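Local coordinates for phosphodiesterase (Pseudomonas aeruginosa, PDB 4G75), which is a colicin M-like bacteriocin that binds magnesium and probably kills rival bacteria by hydrolysing the lipid-linked precursor of peptidoglycan, at residues T215-G220 / E235-D240. Residues are numbered along the deposited sequence; the frame is centred on the assembly and turned at random.
With EDO (1,2-ethanediol), chain C.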
loop_
_atom_site.group_PDB
_atom_site.type_symbol
_atom_site.label_atom_id
_atom_site.label_comp_id
_atom_site.label_asym_id
_atom_site.label_seq_id
_atom_site.Cartn_x
_atom_site.Cartn_y
_atom_site.Cartn_z
ATOM N N THR A 215 -1.183 10.385 -12.468
ATOM C CA THR A 215 -1.548 11.558 -13.248
ATOM C C THR A 215 -2.744 12.214 -12.583
ATOM O O THR A 215 -3.774 11.572 -12.374
ATOM C CB THR A 215 -1.905 11.183 -14.702
ATOM O OG1 THR A 215 -0.807 10.483 -15.306
ATOM C CG2 THR A 215 -2.216 12.434 -15.518
ATOM N N LEU A 216 -2.594 13.488 -12.232
ATOM C CA LEU A 216 -3.700 14.245 -11.668
ATOM C C LEU A 216 -4.436 14.989 -12.772
ATOM O O LEU A 216 -3.884 15.233 -13.852
ATOM C CB LEU A 216 -3.207 15.246 -10.616
ATOM C CG LEU A 216 -2.475 14.688 -9.391
ATOM C CD1 LEU A 216 -2.082 15.834 -8.466
ATOM C CD2 LEU A 216 -3.350 13.672 -8.663
ATOM N N ARG A 217 -5.686 15.332 -12.491
ATOM C CA ARG A 217 -6.465 16.201 -13.361
ATOM C C ARG A 217 -6.962 17.379 -12.548
ATOM O O ARG A 217 -7.617 17.199 -11.514
ATOM C CB ARG A 217 -7.657 15.440 -13.940
ATOM C CG ARG A 217 -8.408 16.216 -15.008
ATOM C CD ARG A 217 -9.561 15.401 -15.564
ATOM N NE ARG A 217 -10.172 16.069 -16.706
ATOM C CZ ARG A 217 -11.086 15.517 -17.495
ATOM N NH1 ARG A 217 -11.500 14.278 -17.267
ATOM N NH2 ARG A 217 -11.587 16.204 -18.515
ATOM N N ILE A 218 -6.643 18.584 -13.013
ATOM C CA ILE A 218 -7.059 19.811 -12.347
ATOM C C ILE A 218 -8.169 20.436 -13.168
ATOM O O ILE A 218 -7.956 20.818 -14.321
ATOM C CB ILE A 218 -5.895 20.801 -12.193
ATOM C CG1 ILE A 218 -4.906 20.299 -11.137
ATOM C CG2 ILE A 218 -6.407 22.174 -11.737
ATOM C CD1 ILE A 218 -4.088 19.124 -11.560
ATOM N N VAL A 219 -9.353 20.536 -12.576
ATOM C CA VAL A 219 -10.516 21.035 -13.301
ATOM C C VAL A 219 -11.309 22.030 -12.463
ATOM O O VAL A 219 -11.566 21.803 -11.284
ATOM C CB VAL A 219 -11.439 19.880 -13.740
ATOM C CG1 VAL A 219 -11.935 19.106 -12.530
ATOM C CG2 VAL A 219 -12.605 20.409 -14.561
ATOM N N GLY A 220 -11.694 23.140 -13.077
ATOM C CA GLY A 220 -12.435 24.160 -12.370
ATOM C C GLY A 220 -12.642 25.419 -13.169
ATOM O O GLY A 220 -12.531 25.430 -14.396
ATOM N N GLU A 235 -11.333 21.348 -8.515
ATOM C CA GLU A 235 -10.915 20.165 -7.783
ATOM C C GLU A 235 -9.795 19.431 -8.490
ATOM O O GLU A 235 -9.519 19.651 -9.675
ATOM C CB GLU A 235 -12.103 19.232 -7.546
ATOM C CG GLU A 235 -12.720 18.684 -8.805
ATOM C CD GLU A 235 -14.035 17.975 -8.545
ATOM O OE1 GLU A 235 -14.710 18.304 -7.549
ATOM O OE2 GLU A 235 -14.394 17.089 -9.341
ATOM N N ILE A 236 -9.143 18.568 -7.732
ATOM C CA ILE A 236 -8.122 17.679 -8.241
ATOM C C ILE A 236 -8.693 16.266 -8.246
ATOM O O ILE A 236 -9.231 15.803 -7.235
ATOM C CB ILE A 236 -6.873 17.711 -7.325
ATOM C CG1 ILE A 236 -6.202 19.090 -7.396
ATOM C CG2 ILE A 236 -5.890 16.615 -7.704
ATOM C CD1 ILE A 236 -5.018 19.238 -6.477
ATOM N N ARG A 237 -8.621 15.606 -9.396
ATOM C CA ARG A 237 -8.954 14.194 -9.497
ATOM C C ARG A 237 -7.727 13.423 -9.968
ATOM O O ARG A 237 -6.679 14.008 -10.217
ATOM C CB ARG A 237 -10.138 13.980 -10.442
ATOM C CG ARG A 237 -11.361 14.806 -10.064
ATOM C CD ARG A 237 -12.650 14.189 -10.585
ATOM N NE ARG A 237 -12.754 14.267 -12.038
ATOM C CZ ARG A 237 -13.254 15.311 -12.689
ATOM N NH1 ARG A 237 -13.682 16.369 -12.012
ATOM N NH2 ARG A 237 -13.315 15.302 -14.014
ATOM N N ALA A 238 -7.858 12.106 -10.081
ATOM C CA ALA A 238 -6.723 11.294 -10.489
ATOM C C ALA A 238 -7.163 10.176 -11.408
ATOM O O ALA A 238 -8.205 9.553 -11.186
ATOM C CB ALA A 238 -6.013 10.715 -9.270
ATOM N N TYR A 239 -6.345 9.908 -12.420
ATOM C CA TYR A 239 -6.605 8.800 -13.328
ATOM C C TYR A 239 -6.203 7.455 -12.726
ATOM O O TYR A 239 -5.328 7.382 -11.856
ATOM C CB TYR A 239 -5.867 9.008 -14.653
ATOM C CG TYR A 239 -6.322 10.225 -15.434
ATOM C CD1 TYR A 239 -7.352 10.135 -16.362
ATOM C CD2 TYR A 239 -5.721 11.459 -15.240
ATOM C CE1 TYR A 239 -7.771 11.243 -17.079
ATOM C CE2 TYR A 239 -6.136 12.582 -15.953
ATOM C CZ TYR A 239 -7.162 12.464 -16.870
ATOM O OH TYR A 239 -7.579 13.570 -17.593
ATOM N N ASP A 240 -6.840 6.389 -13.201
ATOM C CA ASP A 240 -6.457 5.046 -12.787
ATOM C C ASP A 240 -4.977 4.840 -13.049
ATOM O O ASP A 240 -4.427 5.356 -14.026
ATOM C CB ASP A 240 -7.227 3.983 -13.563
ATOM C CG ASP A 240 -8.701 3.971 -13.251
ATOM O OD1 ASP A 240 -9.160 4.790 -12.434
ATOM O OD2 ASP A 240 -9.411 3.130 -13.836
HETATM C C1 EDO C . -9.728 11.861 -14.248
HETATM O O1 EDO C . -10.659 12.209 -15.279
HETATM C C2 EDO C . -10.450 10.960 -13.255
HETATM O O2 EDO C . -11.616 11.653 -12.795
HETATM O O HOH W 1 -2.615 7.879 -12.727
#
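Arg217 and Arg237 run alongside each other in the same direction on the face of the sheet they share with Val219 and Glu235. Arg237 and Val219 each have a second conformer; in the one described, the guanidinium planes are turned 57° apart, with NH2 of Arg237 lying over one face of the Arg217 group, 3.9 Å from its NH1. Each of these like charges has an acidic partner: Arg217 reaches Asp193 on strand 188-199 through NH2, while Arg237 NH1, in this conformer, bonds Glu235 OE2 at 2.9 Å in a salt bridge to the carboxylate's anti lone pair. A bend at chi3 (-69°) turns the end of Arg237 back toward the opposite strand. An ethanediol, presumably a crystallisation additive, links the two arginines, taking hydrogen bonds from Arg217 NH1 through O1 and from NE of the same Arg237 conformer through O2. Its C1 rests 3.5 Å above the Tyr239 ring, displaced from the ring centre. The Arg217 chain runs extended past this tyrosine, its CD 3.4 Å from Tyr239 OH, which is hydrogen-bonded to Asn195. Along the CD2-CE2 side of the ring, the Thr215 methyl CG2 comes to 3.6 Å from CD2.

These side chains decorate a beta hairpin of the colicin M-family domain, made by strands 213-224 and 229-243. Paired backbone bonds join Arg217 with Arg237 and Val219 with Glu235, and Tyr239 N donates to Thr215 O. On the reverse face Ile236 puts CG2 against Leu216 CD1 (4.0 Å) and CG1 alongside that of Ile218, continuing into apolar contacts with Pro170 and Val285. A water bridges Thr215 N and Tyr239 O at the end nearer the magnesium ion, two of whose ligands, Glu213 and Asp241, lie just before 215-220 and just after 235-240.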